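PDB 2YEQ: alkaline phosphatase D, which hydrolyses phosphate esters, acting as a secreted phosphodiesterase and alkaline phosphatase with iron and calcium in its active site. Local coordinates for residues R444-V458 and A468-D480. Sequence-based numbering, arbitrary orientation.
With PE5 (3,6,9,12,15,18,21,24-octaoxahexacosan-1-ol), chain H.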
loop_
_atom_site.group_PDB
_atom_site.type_symbol
_atom_site.label_atom_id
_atom_site.label_comp_id
_atom_site.label_asym_id
_atom_site.label_seq_id
_atom_site.Cartn_x
_atom_site.Cartn_y
_atom_site.Cartn_z
ATOM N N ARG A 444 -0.416 -8.652 9.571
ATOM C CA ARG A 444 -1.475 -8.273 10.501
ATOM C C ARG A 444 -0.876 -7.714 11.791
ATOM O O ARG A 444 -0.050 -8.369 12.427
ATOM C CB ARG A 444 -2.329 -9.512 10.837
ATOM C CG ARG A 444 -3.484 -9.231 11.776
ATOM C CD ARG A 444 -4.276 -10.521 12.071
ATOM N NE ARG A 444 -3.474 -11.473 12.812
ATOM C CZ ARG A 444 -3.659 -12.796 12.860
ATOM N NH1 ARG A 444 -4.648 -13.393 12.206
ATOM N NH2 ARG A 444 -2.840 -13.538 13.588
ATOM N N CYS A 445 -1.291 -6.521 12.180
ATOM C CA CYS A 445 -0.739 -5.879 13.358
ATOM C C CYS A 445 -1.797 -5.789 14.471
ATOM O O CYS A 445 -2.936 -5.409 14.223
ATOM C CB CYS A 445 -0.186 -4.497 13.014
ATOM S SG CYS A 445 1.336 -4.619 11.978
ATOM N N THR A 446 -1.384 -6.113 15.701
ATOM C CA THR A 446 -2.229 -5.959 16.887
ATOM C C THR A 446 -1.523 -5.070 17.875
ATOM O O THR A 446 -0.408 -5.350 18.290
ATOM C CB THR A 446 -2.517 -7.313 17.544
ATOM O OG1 THR A 446 -3.078 -8.202 16.570
ATOM C CG2 THR A 446 -3.493 -7.143 18.702
ATOM N N VAL A 447 -2.145 -3.960 18.202
ATOM C CA VAL A 447 -1.493 -2.916 18.938
ATOM C C VAL A 447 -2.190 -2.686 20.260
ATOM O O VAL A 447 -3.403 -2.509 20.293
ATOM C CB VAL A 447 -1.522 -1.598 18.152
ATOM C CG1 VAL A 447 -0.751 -0.487 18.913
ATOM C CG2 VAL A 447 -0.956 -1.835 16.727
ATOM N N THR A 448 -1.397 -2.637 21.328
ATOM C CA THR A 448 -1.856 -2.242 22.650
ATOM C C THR A 448 -0.913 -1.155 23.143
ATOM O O THR A 448 0.152 -0.976 22.569
ATOM C CB THR A 448 -1.834 -3.474 23.624
ATOM O OG1 THR A 448 -0.502 -3.977 23.739
ATOM C CG2 THR A 448 -2.722 -4.601 23.079
ATOM N N PRO A 449 -1.264 -0.460 24.226
ATOM C CA PRO A 449 -0.438 0.660 24.690
ATOM C C PRO A 449 1.036 0.346 24.937
ATOM O O PRO A 449 1.871 1.216 24.706
ATOM C CB PRO A 449 -1.135 1.097 25.978
ATOM C CG PRO A 449 -2.564 0.769 25.737
ATOM C CD PRO A 449 -2.501 -0.562 25.022
ATOM N N HIS A 450 1.359 -0.870 25.367
ATOM C CA HIS A 450 2.746 -1.195 25.718
ATOM C C HIS A 450 3.370 -2.234 24.830
ATOM O O HIS A 450 4.522 -2.629 25.034
ATOM C CB HIS A 450 2.816 -1.643 27.187
ATOM C CG HIS A 450 2.269 -0.620 28.133
ATOM N ND1 HIS A 450 2.641 0.707 28.082
ATOM C CD2 HIS A 450 1.328 -0.710 29.103
ATOM C CE1 HIS A 450 1.971 1.390 28.994
ATOM N NE2 HIS A 450 1.171 0.551 29.631
ATOM N N GLN A 451 2.627 -2.675 23.826
ATOM C CA GLN A 451 3.123 -3.693 22.943
ATOM C C GLN A 451 2.578 -3.615 21.507
ATOM O O GLN A 451 1.374 -3.438 21.303
ATOM C CB GLN A 451 2.745 -5.015 23.530
ATOM C CG GLN A 451 3.342 -6.151 22.839
ATOM C CD GLN A 451 2.956 -7.457 23.498
ATOM O OE1 GLN A 451 3.462 -7.804 24.578
ATOM N NE2 GLN A 451 2.029 -8.180 22.865
ATOM N N TRP A 452 3.465 -3.820 20.540
ATOM C CA TRP A 452 3.096 -3.912 19.122
ATOM C C TRP A 452 3.434 -5.302 18.662
ATOM O O TRP A 452 4.579 -5.721 18.748
ATOM C CB TRP A 452 3.885 -2.905 18.285
ATOM C CG TRP A 452 3.410 -2.799 16.845
ATOM C CD1 TRP A 452 3.503 -3.739 15.879
ATOM C CD2 TRP A 452 2.756 -1.678 16.264
ATOM N NE1 TRP A 452 2.928 -3.277 14.703
ATOM C CE2 TRP A 452 2.482 -2.000 14.917
ATOM C CE3 TRP A 452 2.359 -0.439 16.749
ATOM C CZ2 TRP A 452 1.832 -1.121 14.057
ATOM C CZ3 TRP A 452 1.725 0.458 15.869
ATOM C CH2 TRP A 452 1.463 0.097 14.551
ATOM N N LYS A 453 2.449 -6.015 18.143
ATOM C CA LYS A 453 2.698 -7.318 17.561
ATOM C C LYS A 453 2.412 -7.310 16.059
ATOM O O LYS A 453 1.381 -6.783 15.634
ATOM C CB LYS A 453 1.824 -8.379 18.227
ATOM C CG LYS A 453 1.955 -9.747 17.586
ATOM C CD LYS A 453 1.679 -10.890 18.570
ATOM C CE LYS A 453 0.319 -10.824 19.129
ATOM N NZ LYS A 453 -0.078 -12.105 19.865
ATOM N N ALA A 454 3.325 -7.901 15.300
ATOM C CA ALA A 454 3.198 -8.074 13.864
ATOM C C ALA A 454 3.215 -9.548 13.561
ATOM O O ALA A 454 4.174 -10.238 13.910
ATOM C CB ALA A 454 4.365 -7.369 13.127
ATOM N N ASP A 455 2.157 -10.028 12.906
ATOM C CA ASP A 455 2.091 -11.374 12.363
ATOM C C ASP A 455 2.241 -11.371 10.844
ATOM O O ASP A 455 1.489 -10.675 10.155
ATOM C CB ASP A 455 0.717 -11.990 12.688
ATOM C CG ASP A 455 0.433 -12.085 14.210
ATOM O OD1 ASP A 455 1.380 -12.285 14.995
ATOM O OD2 ASP A 455 -0.748 -11.958 14.609
ATOM N N TYR A 456 3.159 -12.183 10.323
ATOM C CA TYR A 456 3.364 -12.311 8.895
ATOM C C TYR A 456 2.527 -13.464 8.382
ATOM O O TYR A 456 2.799 -14.628 8.668
ATOM C CB TYR A 456 4.845 -12.503 8.571
ATOM C CG TYR A 456 5.644 -11.234 8.834
ATOM C CD1 TYR A 456 6.042 -10.880 10.141
ATOM C CD2 TYR A 456 5.980 -10.371 7.796
ATOM C CE1 TYR A 456 6.763 -9.692 10.384
ATOM C CE2 TYR A 456 6.703 -9.193 8.030
ATOM C CZ TYR A 456 7.084 -8.854 9.315
ATOM O OH TYR A 456 7.802 -7.681 9.523
ATOM N N ARG A 457 1.494 -13.123 7.620
ATOM C CA ARG A 457 0.498 -14.088 7.170
ATOM C C ARG A 457 0.768 -14.461 5.734
ATOM O O ARG A 457 0.569 -13.634 4.844
ATOM C CB ARG A 457 -0.892 -13.466 7.294
ATOM C CG ARG A 457 -1.179 -12.807 8.627
ATOM C CD ARG A 457 -1.637 -13.852 9.675
ATOM N NE ARG A 457 -3.006 -14.284 9.431
ATOM C CZ ARG A 457 -3.478 -15.528 9.568
ATOM N NH1 ARG A 457 -2.711 -16.531 9.965
ATOM N NH2 ARG A 457 -4.755 -15.764 9.313
ATOM N N VAL A 458 1.214 -15.690 5.494
ATOM C CA VAL A 458 1.707 -16.069 4.183
ATOM C C VAL A 458 1.158 -17.396 3.646
ATOM O O VAL A 458 0.521 -18.172 4.376
ATOM C CB VAL A 458 3.260 -16.094 4.202
ATOM C CG1 VAL A 458 3.797 -14.782 4.764
ATOM C CG2 VAL A 458 3.776 -17.278 5.023
ATOM N N ALA A 468 -3.580 -22.338 1.469
ATOM C CA ALA A 468 -3.892 -22.083 2.867
ATOM C C ALA A 468 -2.971 -20.950 3.362
ATOM O O ALA A 468 -1.890 -20.770 2.831
ATOM C CB ALA A 468 -3.658 -23.379 3.701
ATOM N N ILE A 469 -3.414 -20.191 4.356
ATOM C CA ILE A 469 -2.594 -19.138 4.957
ATOM C C ILE A 469 -2.127 -19.570 6.363
ATOM O O ILE A 469 -2.833 -20.308 7.047
ATOM C CB ILE A 469 -3.354 -17.809 5.013
ATOM C CG1 ILE A 469 -2.373 -16.632 5.162
ATOM C CG2 ILE A 469 -4.396 -17.808 6.133
ATOM C CD1 ILE A 469 -2.946 -15.314 4.669
ATOM N N SER A 470 -0.922 -19.166 6.761
ATOM C CA SER A 470 -0.411 -19.414 8.124
ATOM C C SER A 470 0.383 -18.214 8.575
ATOM O O SER A 470 0.874 -17.433 7.755
ATOM C CB SER A 470 0.545 -20.602 8.165
ATOM O OG SER A 470 0.162 -21.615 7.278
ATOM N N THR A 471 0.524 -18.081 9.882
ATOM C CA THR A 471 1.424 -17.101 10.449
ATOM C C THR A 471 2.838 -17.706 10.407
ATOM O O THR A 471 3.140 -18.669 11.124
ATOM C CB THR A 471 0.969 -16.703 11.837
ATOM O OG1 THR A 471 -0.353 -16.134 11.744
ATOM C CG2 THR A 471 1.916 -15.684 12.485
ATOM N N ARG A 472 3.676 -17.197 9.504
ATOM C CA ARG A 472 5.063 -17.651 9.383
ATOM C C ARG A 472 5.847 -17.293 10.633
ATOM O O ARG A 472 6.717 -18.038 11.096
ATOM C CB ARG A 472 5.772 -17.006 8.159
ATOM C CG ARG A 472 7.280 -17.303 8.073
ATOM C CD ARG A 472 7.484 -18.744 7.822
ATOM N NE ARG A 472 8.863 -19.196 7.767
ATOM C CZ ARG A 472 9.657 -19.391 8.820
ATOM N NH1 ARG A 472 9.257 -19.104 10.057
ATOM N NH2 ARG A 472 10.873 -19.864 8.629
ATOM N N ALA A 473 5.562 -16.123 11.158
ATOM C CA ALA A 473 6.292 -15.633 12.270
ATOM C C ALA A 473 5.565 -14.469 12.838
ATOM O O ALA A 473 4.809 -13.763 12.134
ATOM C CB ALA A 473 7.722 -15.239 11.853
ATOM N N SER A 474 5.800 -14.269 14.126
ATOM C CA SER A 474 5.192 -13.201 14.871
ATOM C C SER A 474 6.262 -12.530 15.729
ATOM O O SER A 474 7.095 -13.225 16.362
ATOM C CB SER A 474 4.054 -13.756 15.733
ATOM O OG SER A 474 3.499 -12.728 16.560
ATOM N N PHE A 475 6.244 -11.195 15.748
ATOM C CA PHE A 475 7.219 -10.393 16.499
ATOM C C PHE A 475 6.485 -9.429 17.356
ATOM O O PHE A 475 5.430 -8.913 16.967
ATOM C CB PHE A 475 8.183 -9.651 15.545
ATOM C CG PHE A 475 9.079 -10.567 14.768
ATOM C CD1 PHE A 475 8.681 -11.080 13.548
ATOM C CD2 PHE A 475 10.321 -10.914 15.253
ATOM C CE1 PHE A 475 9.494 -11.938 12.847
ATOM C CE2 PHE A 475 11.144 -11.752 14.545
ATOM C CZ PHE A 475 10.729 -12.287 13.356
ATOM N N VAL A 476 7.008 -9.195 18.556
ATOM C CA VAL A 476 6.498 -8.157 19.409
ATOM C C VAL A 476 7.583 -7.118 19.730
ATOM O O VAL A 476 8.741 -7.468 19.881
ATOM C CB VAL A 476 5.966 -8.771 20.721
ATOM C CG1 VAL A 476 5.622 -7.680 21.695
ATOM C CG2 VAL A 476 4.754 -9.611 20.442
ATOM N N TYR A 477 7.192 -5.847 19.826
ATOM C CA TYR A 477 8.099 -4.778 20.230
ATOM C C TYR A 477 7.481 -4.125 21.428
ATOM O O TYR A 477 6.299 -3.781 21.418
ATOM C CB TYR A 477 8.342 -3.761 19.088
ATOM C CG TYR A 477 9.114 -2.516 19.492
ATOM C CD1 TYR A 477 10.453 -2.580 19.833
ATOM C CD2 TYR A 477 8.494 -1.281 19.557
ATOM C CE1 TYR A 477 11.167 -1.426 20.222
ATOM C CE2 TYR A 477 9.201 -0.124 19.918
ATOM C CZ TYR A 477 10.536 -0.209 20.242
ATOM O OH TYR A 477 11.213 0.926 20.623
ATOM N N GLN A 478 8.275 -3.940 22.474
ATOM C CA GLN A 478 7.775 -3.394 23.723
ATOM C C GLN A 478 8.449 -2.122 24.230
ATOM O O GLN A 478 8.382 -1.836 25.416
ATOM C CB GLN A 478 7.866 -4.469 24.790
ATOM C CG GLN A 478 6.889 -5.563 24.575
ATOM C CD GLN A 478 7.054 -6.718 25.547
ATOM O OE1 GLN A 478 8.066 -6.837 26.242
ATOM N NE2 GLN A 478 6.058 -7.588 25.582
ATOM N N LYS A 479 9.042 -1.329 23.354
ATOM C CA LYS A 479 9.555 -0.014 23.761
ATOM C C LYS A 479 10.644 -0.159 24.829
ATOM O O LYS A 479 10.580 0.431 25.902
ATOM C CB LYS A 479 8.432 0.897 24.278
ATOM C CG LYS A 479 7.232 1.031 23.350
ATOM C CD LYS A 479 6.450 2.309 23.655
ATOM C CE LYS A 479 4.962 2.106 23.572
ATOM N NZ LYS A 479 4.219 3.271 24.078
ATOM N N ASP A 480 11.621 -0.990 24.529
ATOM C CA ASP A 480 12.788 -1.129 25.371
ATOM C C ASP A 480 13.920 -1.570 24.473
ATOM O O ASP A 480 13.701 -1.873 23.276
ATOM C CB ASP A 480 12.539 -2.107 26.538
ATOM C CG ASP A 480 12.134 -3.525 26.086
ATOM O OD1 ASP A 480 12.587 -4.017 25.036
ATOM O OD2 ASP A 480 11.370 -4.187 26.825
HETATM C C48 PE5 H . -2.698 -12.620 16.951
HETATM C C50 PE5 H . -3.260 -12.666 18.364
HETATM O O1 PE5 H . -2.536 -11.748 19.194
HETATM C C1 PE5 H . -3.323 -10.997 20.122
HETATM C C2 PE5 H . -2.540 -9.810 20.688
HETATM O O2 PE5 H . -1.898 -10.171 21.911
HETATM C C3 PE5 H . -0.772 -9.382 22.318
HETATM C C4 PE5 H . -0.066 -10.107 23.464
HETATM O O3 PE5 H . 1.205 -10.647 23.061
HETATM C C5 PE5 H . 1.202 -12.075 23.063
HETATM C C6 PE5 H . 2.517 -12.700 22.654
HETATM O O4 PE5 H . 2.267 -14.016 22.147
HETATM C C7 PE5 H . 2.196 -14.060 20.728
HETATM C C8 PE5 H . 1.605 -15.340 20.186
HETATM O O5 PE5 H . 0.930 -15.056 18.952
HETATM C C9 PE5 H . 1.749 -15.392 17.836
HETATM O O HOH W 1 6.036 -1.203 26.445
#
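Tyr456 faces two residues of the partner strand, Arg472 and Ala473, at a beta bulge. Its O accepts from Arg472 N at 2.8 Å, while its N donates almost straight to Ala473 O at 2.9 Å. Arg472 has helix-like backbone angles (-66°/-39°), and the register shifts by one residue there. The bulge lies in the antiparallel hairpin of strands 451-459 and 470-477, part of a large mixed sheet of the calcineurin-like phosphatase fold. Pairing is regular on either side, as at Ala454 with Phe475 and Val458 with Ser470. Tyr456 CE1 meets Phe475 CD1 at 4.0 Å, the side chains roughly perpendicular.

The face bearing Asp455, Arg457, Thr471 and Ser474 is largely polar. Ser474 OG donates to Asp455 OD1 at 2.7 Å, almost in line with the CG-OD1 bond. Asp455 OD2 takes a salt bridge from Arg444 NH2 on the preceding strand. Arg457 bends about its CB-CG and CG-CD bonds, and NH1 donates to Thr471 OG1 at 3.0 Å, the oxygen tilted from the guanidinium plane. Arg444 and Arg457 share Glu141 as salt-bridge partner. A polyether, probably from crystallisation, curls around Lys453 NZ, which hydrogen-bonds to its O1 at 2.6 Å. Near the turn, the Gln451 and Gln478 side chains run alongside, pointing the same way, amide planes 21° apart. Gln478 NE2 donates to Gln451 OE1 at 2.8 Å, and Gln451 NE2 to polyether O3 at 2.6 Å.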